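Local coordinates for protein 3-phytase (Klebsiella pneumoniae, PDB 2WNH) that probably removes phosphate from phytate, beginning at the 3-position of the inositol ring, as a histidine acid phosphatase, at residues A62-K67 and R102-A107; R69-H74 and Q106-G111; H25-P30 and L214-S219. The protein carries 3 engineered substitutions. All coordinates share one frame; numbering follows the deposited sequence. Where two conformers were deposited one is given.

Contact 1: A62-K67 and R102-A107; sequences AAVVNK and RATAQA
Val64 and Val65 of helix 58-77 meet Ala107 and Thr104 of helix 99-112 in a buried helix-helix interface of the alpha/beta domain, a small example of how two valines pack round an alanine. The axes of the two segments pass 8.7 Å apart and cross at 40°, both running in broadly the same direction. The smallness of Ala107 permits a close approach, and its CA lies 5.0 Å from that of Val65.

Val64 points toward the partner helix. Its CG1, anti to the backbone N (chi1 174°), settles on the methyl of Ala107, with Val64 CG1 3.6 Å from Ala107 CB. Val64 CG1 also lies 3.6 Å from Thr104 O, so it fills the angle between the Ala107 methyl and the backbone carbonyl three residues earlier. Val64 and Thr104 cross at about a right angle, and Val64 CG1 comes within 4.0 Å of Thr104 CG2.

Helix 99-112 also packs on the central sheet, where Thr104 and Ala105 touch Val288 of strand 284-289; the two helices lie side by side against the sheet, and the valines fill the seam between them. Val65 works from the flank. Its CG2, anti to the carbonyl carbon, reaches the backbone of the partner helix, 3.6 Å from Ala107 O and a little farther from Ala107 CB.

No hydrogen bond joins the two segments. Thr104 divides its branches accordingly: the methyl faces Val64, while OG1 bonds to Arg100 O one turn back. Beyond the pair, Val65 also packs on Leu351 of the second subunit, and Gln106 OE1 is hydrogen-bonded to Thr50 OG1 of that neighbouring chain.

Contact 2: R69-H74 and Q106-G111; sequences REEGQH and QALVDG
Arg69 and Gly111 form the tight part of this contact, where two helices come together backbone to backbone. Their CA atoms are 4.0 Å apart, an approach made possible by the lack of a side chain at Gly111. Arg69 CA directs its hydrogen at the glycine carbonyl in a CA-H...O contact, with Arg69 CA 3.2 Å from Gly111 O and an angle of 145° at the hydrogen. Arg69 CB is 3.6 Å from Gly111 O.

Helices 58-77 and 99-112 lie against the central sheet of the histidine phosphatase fold, and here the C-terminal part of 99-112 meets the second half of 58-77. On the flank nearer the strands the packing is slighter: Leu108 CD2 stays 4.4 Å from Glu71 OE1, whose stronger partner is Lys67 NZ, while Leu108 itself touches Leu286 of strand 284-289.

The other flank is bridged by water. In one of two modelled conformers, and to that extent doubtfully, the Arg69 chain bends at chi3 (-48°) and brings its guanidinium back past Gly111, with NH1 too poorly angled toward Gly111 O for a hydrogen bond. Arg69 NH1 instead donates to a water 2.6 Å away at the edge of the guanidinium, in its plane; this water also lies within bonding distance of Asp110 O. A second water sits 2.9 Å from both Arg69 O and Gly111 O and may link the two carbonyls. Nearby, Leu351 of the second subunit packs on Arg69 and Asp110.

Contact 3: H25-P30 and L214-S219; sequences HGIRPP and LRLGWS
The guanidinium of Arg28 carries Leu216 CD1 over one face, 3.4 Å above the plane and displaced toward the rim. At its edge, Arg28 NH1 donates to Pro29 O over 3.0 Å; the acceptor lies in the guanidinium plane, but the donor stands 43° out of the carbonyl plane, off the lone pairs. The second flat group, the His25 ring, is held by its neighbour: His25 ND1 donates in the ring plane to a lone pair of Gly26 O, 2.8 Å away and almost straight at 174°. Both bonds help to fix the rotation of a side chain by way of its own loop.

These residues belong to the RHGxRxP signature of histidine acid phosphatases, which follows strand 14-24; in relatives its histidine is the catalytic nucleophile and its arginines bind phosphate, and the same roles are likely here. The contact sets that loop against the C-terminal turn of helix 204-219.

Leu216 also packs against the Arg28 backbone, for Leu216 CD1 lies 3.5 Å from Arg28 O, a buried carbonyl without a polar partner in the model. Ile27, a variable position of the signature, points toward the helix: Ile27 CD1 is 3.5 Å from Ser219 O and 3.8 Å from Ser219 CB, while CG2 approaches Leu216 O. Ser219 OG turns back to Arg215 O at 2.8 Å, arriving from the opposite face to Ser219 N, so its CB, not its hydroxyl, meets the isoleucine.

Contacts 1 and 2 are successive parts of one interface between helices 58-77 and 99-112, their centres about 8 Å apart, and Val64 CG1 on Leu108 CG joins them. All three contacts are largely buried, but contacts 1 and 2 also touch the second subunit, whereas no other chain reaches contact 3. The chemistry changes along the helix pair, from packed methyl groups in contact 1 to close backbones and bridging waters in contact 2. Contact 3 ties a signature loop to a distant helix by apolar packing, with no hydrogen bond between its two segments. Thr104 OG1 to Gly26 N, a probable hydrogen bond, connects contacts 1 and 3; contact 2 does not touch contact 3.

Contact 1: A62-K67 and R102-A107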
ATOM      1  N   ALA B  62       7.333  16.691 -11.132  1.00 13.11           N
ATOM      2  CA  ALA B  62       7.001  16.325  -9.745  1.00 13.23           C
ATOM      3  C   ALA B  62       5.919  17.209  -9.140  1.00 12.44           C
ATOM      4  O   ALA B  62       5.011  16.713  -8.505  1.00 13.51           O
ATOM      5  CB  ALA B  62       8.245  16.326  -8.864  1.00 13.12           C
ATOM      6  N   ALA B  63       6.004  18.525  -9.353  1.00 13.36           N
ATOM      7  CA  ALA B  63       4.979  19.433  -8.843  1.00 12.88           C
ATOM      8  C   ALA B  63       3.611  19.181  -9.475  1.00 13.79           C
ATOM      9  O   ALA B  63       2.593  19.260  -8.794  1.00 13.23           O
ATOM     10  CB  ALA B  63       5.400  20.882  -9.055  1.00 13.91           C
ATOM     11  N   VAL B  64       3.611  18.869 -10.772  1.00 13.11           N
ATOM     12  CA  VAL B  64       2.359  18.560 -11.485  1.00 14.39           C
ATOM     13  C   VAL B  64       1.775  17.226 -10.986  1.00 14.64           C
ATOM     14  O   VAL B  64       0.566  17.134 -10.728  1.00 14.17           O
ATOM     15  CB  VAL B  64       2.523  18.622 -13.021  1.00 14.19           C
ATOM     16  CG1 VAL B  64       1.235  18.149 -13.712  1.00 13.24           C
ATOM     17  CG2 VAL B  64       2.788  20.074 -13.453  1.00 15.53           C
ATOM     18  N   VAL B  65       2.627  16.209 -10.797  1.00 13.58           N
ATOM     19  CA  VAL B  65       2.155  14.961 -10.182  1.00 13.74           C
ATOM     20  C   VAL B  65       1.456  15.222  -8.844  1.00 13.59           C
ATOM     21  O   VAL B  65       0.388  14.624  -8.567  1.00 14.32           O
ATOM     22  CB  VAL B  65       3.312  13.926  -9.979  1.00 13.91           C
ATOM     23  CG1 VAL B  65       2.875  12.715  -9.064  1.00 15.68           C
ATOM     24  CG2 VAL B  65       3.829  13.390 -11.348  1.00 14.35           C
ATOM     25  N   ASN B  66       2.036  16.099  -8.016  1.00 13.40           N
ATOM     26  CA  ASN B  66       1.447  16.380  -6.679  1.00 14.63           C
ATOM     27  C   ASN B  66       0.024  16.930  -6.802  1.00 15.11           C
ATOM     28  O   ASN B  66      -0.906  16.494  -6.121  1.00 14.88           O
ATOM     29  CB  ASN B  66       2.291  17.379  -5.880  1.00 15.23           C
ATOM     30  CG  ASN B  66       3.632  16.803  -5.396  1.00 17.77           C
ATOM     31  OD1 ASN B  66       4.552  17.562  -5.091  1.00 22.81           O
ATOM     32  ND2 ASN B  66       3.742  15.502  -5.321  1.00 16.55           N
ATOM     33  N   LYS B  67      -0.153  17.880  -7.706  1.00 12.70           N
ATOM     34  CA  LYS B  67      -1.483  18.430  -7.957  1.00 14.33           C
ATOM     35  C   LYS B  67      -2.440  17.358  -8.529  1.00 13.33           C
ATOM     36  O   LYS B  67      -3.578  17.230  -8.049  1.00 13.75           O
ATOM     37  CB  LYS B  67      -1.337  19.652  -8.883  1.00 14.06           C
ATOM     38  CG  LYS B  67      -2.646  20.422  -9.176  1.00 18.29           C
ATOM     39  CD  LYS B  67      -3.308  19.853 -10.393  1.00 18.50           C
ATOM     40  CE  LYS B  67      -4.470  20.726 -10.864  1.00 19.73           C
ATOM     41  NZ  LYS B  67      -4.899  20.137 -12.193  1.00 18.09           N
ATOM     42  N   ARG B 102       2.839  17.958 -23.524  1.00 13.24           N
ATOM     43  CA  ARG B 102       2.680  16.493 -23.483  1.00 13.13           C
ATOM     44  C   ARG B 102       3.153  15.938 -22.127  1.00 13.69           C
ATOM     45  O   ARG B 102       2.452  15.135 -21.490  1.00 14.22           O
ATOM     46  CB  ARG B 102       3.418  15.821 -24.646  1.00 15.22           C
ATOM     47  CG  ARG B 102       2.730  16.088 -25.995  1.00 15.63           C
ATOM     48  CD  ARG B 102       3.458  15.343 -27.113  1.00 22.33           C
ATOM     49  NE  ARG B 102       4.781  15.879 -27.396  1.00 26.66           N
ATOM     50  CZ  ARG B 102       5.919  15.179 -27.355  1.00 31.30           C
ATOM     51  NH1 ARG B 102       5.914  13.886 -27.035  1.00 31.76           N
ATOM     52  NH2 ARG B 102       7.072  15.783 -27.638  1.00 33.70           N
ATOM     53  N   ALA B 103       4.324  16.383 -21.668  1.00 13.92           N
ATOM     54  CA  ALA B 103       4.877  15.802 -20.441  1.00 14.82           C
ATOM     55  C   ALA B 103       4.032  16.231 -19.226  1.00 14.71           C
ATOM     56  O   ALA B 103       3.837  15.446 -18.298  1.00 15.21           O
ATOM     57  CB  ALA B 103       6.331  16.207 -20.267  1.00 14.20           C
ATOM     58  N   THR B 104       3.516  17.451 -19.241  1.00 14.81           N
ATOM     59  CA  THR B 104       2.636  17.929 -18.170  1.00 13.34           C
ATOM     60  C   THR B 104       1.335  17.102 -18.105  1.00 13.83           C
ATOM     61  O   THR B 104       0.870  16.691 -17.012  1.00 12.39           O
ATOM     62  CB  THR B 104       2.297  19.425 -18.354  1.00 14.53           C
ATOM     63  OG1 THR B 104       3.498  20.189 -18.188  1.00 14.71           O
ATOM     64  CG2 THR B 104       1.254  19.879 -17.341  1.00 14.43           C
ATOM     65  N   ALA B 105       0.763  16.844 -19.276  1.00 13.61           N
ATOM     66  CA  ALA B 105      -0.426  15.990 -19.368  1.00 12.98           C
ATOM     67  C   ALA B 105      -0.130  14.592 -18.800  1.00 13.28           C
ATOM     68  O   ALA B 105      -0.942  14.059 -18.052  1.00 12.67           O
ATOM     69  CB  ALA B 105      -0.890  15.905 -20.811  1.00 11.80           C
ATOM     70  N   GLN B 106       1.001  13.996 -19.183  1.00 14.02           N
ATOM     71  CA  GLN B 106       1.420  12.718 -18.578  1.00 13.76           C
ATOM     72  C   GLN B 106       1.524  12.809 -17.050  1.00 14.56           C
ATOM     73  O   GLN B 106       1.000  11.937 -16.344  1.00 13.19           O
ATOM     74  CB  GLN B 106       2.753  12.247 -19.176  1.00 14.85           C
ATOM     75  CG  GLN B 106       2.649  11.864 -20.664  1.00 15.27           C
ATOM     76  CD  GLN B 106       3.988  11.470 -21.218  1.00 20.23           C
ATOM     77  OE1 GLN B 106       4.109  10.521 -22.022  1.00 23.09           O
ATOM     78  NE2 GLN B 106       5.008  12.174 -20.788  1.00 15.64           N
ATOM     79  N   ALA B 107       2.157  13.870 -16.546  1.00 13.75           N
ATOM     80  CA  ALA B 107       2.306  14.063 -15.092  1.00 13.80           C
ATOM     81  C   ALA B 107       0.969  14.117 -14.368  1.00 13.21           C
ATOM     82  O   ALA B 107       0.835  13.537 -13.276  1.00 13.52           O
ATOM     83  CB  ALA B 107       3.152  15.311 -14.782  1.00 13.67           C
TER

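Contact 2: R69-H74 and Q106-G111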
ATOM      1  N   ARG B  69      -2.324  14.127  -8.199  1.00 13.39           N
ATOM      2  CA  ARG B  69      -2.620  13.095  -7.189  1.00 14.18           C
ATOM      3  C   ARG B  69      -3.737  13.549  -6.267  1.00 14.32           C
ATOM      4  O   ARG B  69      -4.713  12.816  -6.050  1.00 14.76           O
ATOM      5  CB  ARG B  69      -1.378  12.765  -6.349  0.70 15.07           C
ATOM      6  CG  ARG B  69      -1.655  11.728  -5.244  0.70 18.04           C
ATOM      7  CD  ARG B  69      -0.439  11.437  -4.359  0.70 24.91           C
ATOM      8  NE  ARG B  69       0.822  11.163  -5.073  0.70 28.12           N
ATOM      9  CZ  ARG B  69       0.971  10.358  -6.123  0.70 33.40           C
ATOM     10  NH1 ARG B  69      -0.077   9.750  -6.684  0.70 28.85           N
ATOM     11  NH2 ARG B  69       2.184  10.199  -6.651  0.70 30.01           N
ATOM     12  N   GLU B  70      -3.627  14.772  -5.757  1.00 14.72           N
ATOM     13  CA  GLU B  70      -4.673  15.289  -4.862  1.00 14.43           C
ATOM     14  C   GLU B  70      -6.002  15.458  -5.624  1.00 15.87           C
ATOM     15  O   GLU B  70      -7.070  15.180  -5.078  1.00 14.41           O
ATOM     16  CB  GLU B  70      -4.207  16.583  -4.203  1.00 15.97           C
ATOM     17  CG  GLU B  70      -2.922  16.419  -3.376  1.00 22.83           C
ATOM     18  CD  GLU B  70      -3.056  15.433  -2.212  1.00 34.60           C
ATOM     19  OE1 GLU B  70      -4.157  15.335  -1.616  1.00 36.35           O
ATOM     20  OE2 GLU B  70      -2.046  14.774  -1.876  1.00 36.45           O
ATOM     21  N   GLU B  71      -5.919  15.866  -6.892  1.00 13.82           N
ATOM     22  CA  GLU B  71      -7.093  16.035  -7.751  1.00 15.26           C
ATOM     23  C   GLU B  71      -7.809  14.706  -7.996  1.00 14.74           C
ATOM     24  O   GLU B  71      -9.051  14.627  -7.926  1.00 14.49           O
ATOM     25  CB  GLU B  71      -6.666  16.649  -9.091  1.00 15.06           C
ATOM     26  CG  GLU B  71      -7.839  17.144  -9.909  1.00 16.72           C
ATOM     27  CD  GLU B  71      -7.417  17.816 -11.202  1.00 18.64           C
ATOM     28  OE1 GLU B  71      -6.216  17.790 -11.544  1.00 16.55           O
ATOM     29  OE2 GLU B  71      -8.332  18.324 -11.889  1.00 16.05           O
ATOM     30  N   GLY B  72      -7.045  13.657  -8.315  1.00 12.89           N
ATOM     31  CA  GLY B  72      -7.669  12.349  -8.533  1.00 13.72           C
ATOM     32  C   GLY B  72      -8.361  11.851  -7.264  1.00 13.82           C
ATOM     33  O   GLY B  72      -9.480  11.300  -7.317  1.00 15.20           O
ATOM     34  N   GLN B  73      -7.708  12.056  -6.116  1.00 14.42           N
ATOM     35  CA  GLN B  73      -8.304  11.654  -4.832  1.00 15.65           C
ATOM     36  C   GLN B  73      -9.607  12.428  -4.595  1.00 16.04           C
ATOM     37  O   GLN B  73     -10.609  11.853  -4.156  1.00 16.64           O
ATOM     38  CB  GLN B  73      -7.308  11.847  -3.672  1.00 16.73           C
ATOM     39  CG  GLN B  73      -6.113  10.876  -3.745  1.00 20.10           C
ATOM     40  CD  GLN B  73      -5.028  11.133  -2.708  1.00 29.66           C
ATOM     41  OE1 GLN B  73      -5.134  12.051  -1.881  1.00 32.76           O
ATOM     42  NE2 GLN B  73      -3.968  10.289  -2.731  1.00 28.97           N
ATOM     43  N   HIS B  74      -9.582  13.726  -4.895  1.00 15.93           N
ATOM     44  CA  HIS B  74     -10.742  14.603  -4.703  1.00 15.69           C
ATOM     45  C   HIS B  74     -11.924  14.135  -5.547  1.00 14.85           C
ATOM     46  O   HIS B  74     -13.036  14.016  -5.054  1.00 16.41           O
ATOM     47  CB  HIS B  74     -10.346  16.058  -5.023  1.00 16.28           C
ATOM     48  CG  HIS B  74     -11.496  17.010  -5.100  1.00 19.74           C
ATOM     49  ND1 HIS B  74     -12.202  17.425  -3.989  1.00 22.20           N
ATOM     50  CD2 HIS B  74     -12.031  17.674  -6.156  1.00 19.36           C
ATOM     51  CE1 HIS B  74     -13.137  18.285  -4.358  1.00 23.46           C
ATOM     52  NE2 HIS B  74     -13.059  18.449  -5.670  1.00 20.01           N
ATOM     53  N   GLN B 106       1.001  13.996 -19.183  1.00 14.02           N
ATOM     54  CA  GLN B 106       1.420  12.718 -18.578  1.00 13.76           C
ATOM     55  C   GLN B 106       1.524  12.809 -17.050  1.00 14.56           C
ATOM     56  O   GLN B 106       1.000  11.937 -16.344  1.00 13.19           O
ATOM     57  CB  GLN B 106       2.753  12.247 -19.176  1.00 14.85           C
ATOM     58  CG  GLN B 106       2.649  11.864 -20.664  1.00 15.27           C
ATOM     59  CD  GLN B 106       3.988  11.470 -21.218  1.00 20.23           C
ATOM     60  OE1 GLN B 106       4.109  10.521 -22.022  1.00 23.09           O
ATOM     61  NE2 GLN B 106       5.008  12.174 -20.788  1.00 15.64           N
ATOM     62  N   ALA B 107       2.157  13.870 -16.546  1.00 13.75           N
ATOM     63  CA  ALA B 107       2.306  14.063 -15.092  1.00 13.80           C
ATOM     64  C   ALA B 107       0.969  14.117 -14.368  1.00 13.21           C
ATOM     65  O   ALA B 107       0.835  13.537 -13.276  1.00 13.52           O
ATOM     66  CB  ALA B 107       3.152  15.311 -14.782  1.00 13.67           C
ATOM     67  N   LEU B 108      -0.027  14.791 -14.951  1.00 13.44           N
ATOM     68  CA  LEU B 108      -1.316  14.917 -14.274  1.00 12.58           C
ATOM     69  C   LEU B 108      -1.997  13.572 -14.109  1.00 12.96           C
ATOM     70  O   LEU B 108      -2.502  13.303 -13.020  1.00 14.23           O
ATOM     71  CB  LEU B 108      -2.272  15.839 -15.049  1.00 13.51           C
ATOM     72  CG  LEU B 108      -1.931  17.322 -14.844  1.00 13.61           C
ATOM     73  CD1 LEU B 108      -2.647  18.253 -15.852  1.00 13.91           C
ATOM     74  CD2 LEU B 108      -2.274  17.793 -13.415  1.00 14.45           C
ATOM     75  N   VAL B 109      -1.974  12.729 -15.150  1.00 12.48           N
ATOM     76  CA  VAL B 109      -2.650  11.413 -15.048  1.00 13.30           C
ATOM     77  C   VAL B 109      -1.797  10.381 -14.295  1.00 14.11           C
ATOM     78  O   VAL B 109      -2.334   9.474 -13.646  1.00 14.16           O
ATOM     79  CB  VAL B 109      -3.175  10.886 -16.408  1.00 13.57           C
ATOM     80  CG1 VAL B 109      -4.359  11.730 -16.863  1.00 15.02           C
ATOM     81  CG2 VAL B 109      -2.055  10.879 -17.468  1.00 15.47           C
ATOM     82  N   ASP B 110      -0.472  10.540 -14.373  1.00 13.68           N
ATOM     83  CA  ASP B 110       0.497   9.782 -13.544  1.00 13.68           C
ATOM     84  C   ASP B 110       0.161   9.947 -12.047  1.00 13.85           C
ATOM     85  O   ASP B 110       0.119   8.971 -11.300  1.00 14.13           O
ATOM     86  CB  ASP B 110       1.916  10.331 -13.845  1.00 12.51           C
ATOM     87  CG  ASP B 110       3.050   9.336 -13.539  1.00 15.81           C
ATOM     88  OD1 ASP B 110       2.832   8.196 -13.072  1.00 13.85           O
ATOM     89  OD2 ASP B 110       4.210   9.728 -13.796  1.00 16.12           O
ATOM     90  N   GLY B 111      -0.132  11.178 -11.627  1.00 13.15           N
ATOM     91  CA  GLY B 111      -0.531  11.469 -10.250  1.00 13.53           C
ATOM     92  C   GLY B 111      -1.958  11.031  -9.943  1.00 13.15           C
ATOM     93  O   GLY B 111      -2.239  10.403  -8.903  1.00 13.19           O
TER
HETATM   94  O   HOH W   1       1.146   8.512  -8.607  1.00 15.29           O
HETATM   95  O   HOH W   2      -4.385  10.130  -6.952  1.00 18.96           O

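Contact 3: H25-P30 and L214-S219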
ATOM      1  N   HIS B  25       1.112  24.178 -18.851  1.00 15.68           N
ATOM      2  CA  HIS B  25       2.231  23.262 -18.616  1.00 15.02           C
ATOM      3  C   HIS B  25       2.939  23.600 -17.287  1.00 14.83           C
ATOM      4  O   HIS B  25       2.750  24.684 -16.715  1.00 14.84           O
ATOM      5  CB  HIS B  25       3.185  23.298 -19.806  1.00 15.92           C
ATOM      6  CG  HIS B  25       3.749  24.654 -20.068  1.00 16.78           C
ATOM      7  ND1 HIS B  25       4.698  25.240 -19.256  1.00 19.40           N
ATOM      8  CD2 HIS B  25       3.490  25.545 -21.058  1.00 20.37           C
ATOM      9  CE1 HIS B  25       5.001  26.438 -19.735  1.00 23.80           C
ATOM     10  NE2 HIS B  25       4.281  26.646 -20.826  1.00 20.36           N
ATOM     11  N   GLY B  26       3.699  22.640 -16.771  1.00 14.76           N
ATOM     12  CA  GLY B  26       4.486  22.853 -15.559  1.00 14.43           C
ATOM     13  C   GLY B  26       5.746  23.668 -15.817  1.00 15.46           C
ATOM     14  O   GLY B  26       5.942  24.221 -16.908  1.00 15.21           O
ATOM     15  N   ILE B  27       6.592  23.743 -14.793  1.00 15.46           N
ATOM     16  CA  ILE B  27       7.820  24.547 -14.848  1.00 14.38           C
ATOM     17  C   ILE B  27       8.738  24.175 -16.019  1.00 15.64           C
ATOM     18  O   ILE B  27       8.996  23.004 -16.280  1.00 15.10           O
ATOM     19  CB  ILE B  27       8.585  24.451 -13.505  1.00 13.94           C
ATOM     20  CG1 ILE B  27       7.676  24.905 -12.347  1.00 13.72           C
ATOM     21  CG2 ILE B  27       9.930  25.223 -13.560  1.00 14.47           C
ATOM     22  CD1 ILE B  27       8.126  24.374 -11.003  1.00 14.69           C
ATOM     23  N   ARG B  28       9.202  25.199 -16.747  1.00 14.70           N
ATOM     24  CA  ARG B  28      10.190  25.036 -17.833  1.00 16.34           C
ATOM     25  C   ARG B  28      11.295  26.083 -17.627  1.00 16.91           C
ATOM     26  O   ARG B  28      11.051  27.108 -16.971  1.00 16.66           O
ATOM     27  CB  ARG B  28       9.549  25.319 -19.206  1.00 15.93           C
ATOM     28  CG  ARG B  28       8.757  26.619 -19.251  1.00 17.69           C
ATOM     29  CD  ARG B  28       8.609  27.111 -20.700  1.00 20.22           C
ATOM     30  NE  ARG B  28       7.920  28.400 -20.741  1.00 19.18           N
ATOM     31  CZ  ARG B  28       8.480  29.565 -20.421  1.00 20.05           C
ATOM     32  NH1 ARG B  28       9.766  29.640 -20.062  1.00 19.11           N
ATOM     33  NH2 ARG B  28       7.744  30.677 -20.480  1.00 21.49           N
ATOM     34  N   PRO B  29      12.493  25.833 -18.208  1.00 16.61           N
ATOM     35  CA  PRO B  29      13.500  26.909 -18.281  1.00 17.68           C
ATOM     36  C   PRO B  29      12.987  27.917 -19.301  1.00 17.99           C
ATOM     37  O   PRO B  29      11.968  27.663 -19.963  1.00 17.72           O
ATOM     38  CB  PRO B  29      14.738  26.197 -18.839  1.00 17.81           C
ATOM     39  CG  PRO B  29      14.452  24.691 -18.644  1.00 17.03           C
ATOM     40  CD  PRO B  29      12.965  24.603 -18.854  1.00 17.57           C
ATOM     41  N   PRO B  30      13.697  29.051 -19.474  1.00 19.38           N
ATOM     42  CA  PRO B  30      13.295  29.965 -20.547  1.00 19.55           C
ATOM     43  C   PRO B  30      13.221  29.221 -21.881  1.00 18.81           C
ATOM     44  O   PRO B  30      13.935  28.249 -22.089  1.00 20.15           O
ATOM     45  CB  PRO B  30      14.460  30.991 -20.588  1.00 18.81           C
ATOM     46  CG  PRO B  30      15.583  30.346 -19.850  1.00 21.54           C
ATOM     47  CD  PRO B  30      14.908  29.518 -18.778  1.00 19.56           C
ATOM     48  N   LEU B 214      12.525  34.447 -13.756  1.00 17.59           N
ATOM     49  CA  LEU B 214      12.832  34.482 -12.325  1.00 17.70           C
ATOM     50  C   LEU B 214      11.774  33.727 -11.524  1.00 17.52           C
ATOM     51  O   LEU B 214      12.115  32.952 -10.630  1.00 16.52           O
ATOM     52  CB  LEU B 214      12.996  35.927 -11.836  1.00 18.17           C
ATOM     53  CG  LEU B 214      14.160  36.678 -12.506  1.00 20.88           C
ATOM     54  CD1 LEU B 214      14.103  38.129 -12.078  1.00 20.54           C
ATOM     55  CD2 LEU B 214      15.525  36.089 -12.163  1.00 22.20           C
ATOM     56  N   ARG B 215      10.496  33.951 -11.853  1.00 16.46           N
ATOM     57  CA  ARG B 215       9.404  33.246 -11.179  1.00 17.33           C
ATOM     58  C   ARG B 215       9.523  31.737 -11.359  1.00 17.08           C
ATOM     59  O   ARG B 215       9.328  30.966 -10.407  1.00 17.03           O
ATOM     60  CB  ARG B 215       8.042  33.711 -11.714  1.00 16.95           C
ATOM     61  CG  ARG B 215       6.856  32.909 -11.132  1.00 20.42           C
ATOM     62  CD  ARG B 215       6.457  31.740 -12.067  1.00 19.22           C
ATOM     63  NE  ARG B 215       5.599  32.247 -13.143  1.00 19.11           N
ATOM     64  CZ  ARG B 215       4.340  32.634 -12.963  1.00 20.48           C
ATOM     65  NH1 ARG B 215       3.775  32.547 -11.768  1.00 20.12           N
ATOM     66  NH2 ARG B 215       3.638  33.119 -13.980  1.00 21.53           N
ATOM     67  N   LEU B 216       9.809  31.319 -12.590  1.00 17.45           N
ATOM     68  CA  LEU B 216      10.013  29.887 -12.894  1.00 16.60           C
ATOM     69  C   LEU B 216      11.244  29.319 -12.173  1.00 16.10           C
ATOM     70  O   LEU B 216      11.154  28.242 -11.568  1.00 16.52           O
ATOM     71  CB  LEU B 216      10.093  29.643 -14.416  1.00 17.92           C
ATOM     72  CG  LEU B 216       8.763  29.814 -15.172  1.00 19.24           C
ATOM     73  CD1 LEU B 216       9.012  29.899 -16.668  1.00 17.79           C
ATOM     74  CD2 LEU B 216       7.766  28.708 -14.826  1.00 19.59           C
ATOM     75  N   GLY B 217      12.370  30.042 -12.186  1.00 16.88           N
ATOM     76  CA  GLY B 217      13.563  29.618 -11.408  1.00 16.72           C
ATOM     77  C   GLY B 217      13.355  29.489  -9.893  1.00 17.25           C
ATOM     78  O   GLY B 217      13.924  28.564  -9.270  1.00 16.79           O
ATOM     79  N   TRP B 218      12.575  30.413  -9.306  1.00 16.29           N
ATOM     80  CA  TRP B 218      12.147  30.319  -7.898  1.00 16.40           C
ATOM     81  C   TRP B 218      11.354  29.030  -7.696  1.00 16.01           C
ATOM     82  O   TRP B 218      11.629  28.223  -6.797  1.00 15.23           O
ATOM     83  CB  TRP B 218      11.279  31.519  -7.452  1.00 17.79           C
ATOM     84  CG  TRP B 218      10.915  31.399  -5.975  1.00 16.36           C
ATOM     85  CD1 TRP B 218       9.767  30.868  -5.436  1.00 18.04           C
ATOM     86  CD2 TRP B 218      11.757  31.744  -4.864  1.00 21.15           C
ATOM     87  NE1 TRP B 218       9.840  30.884  -4.056  1.00 21.04           N
ATOM     88  CE2 TRP B 218      11.044  31.430  -3.681  1.00 20.24           C
ATOM     89  CE3 TRP B 218      13.035  32.325  -4.757  1.00 24.08           C
ATOM     90  CZ2 TRP B 218      11.580  31.653  -2.396  1.00 22.45           C
ATOM     91  CZ3 TRP B 218      13.570  32.548  -3.469  1.00 23.04           C
ATOM     92  CH2 TRP B 218      12.835  32.213  -2.312  1.00 21.33           C
ATOM     93  N   SER B 219      10.351  28.855  -8.549  1.00 15.61           N
ATOM     94  CA  SER B 219       9.418  27.730  -8.440  1.00 15.70           C
ATOM     95  C   SER B 219      10.117  26.388  -8.625  1.00 15.54           C
ATOM     96  O   SER B 219       9.689  25.373  -8.037  1.00 16.92           O
ATOM     97  CB  SER B 219       8.310  27.882  -9.482  1.00 15.82           C
ATOM     98  OG  SER B 219       7.633  29.112  -9.280  1.00 17.35           O
TER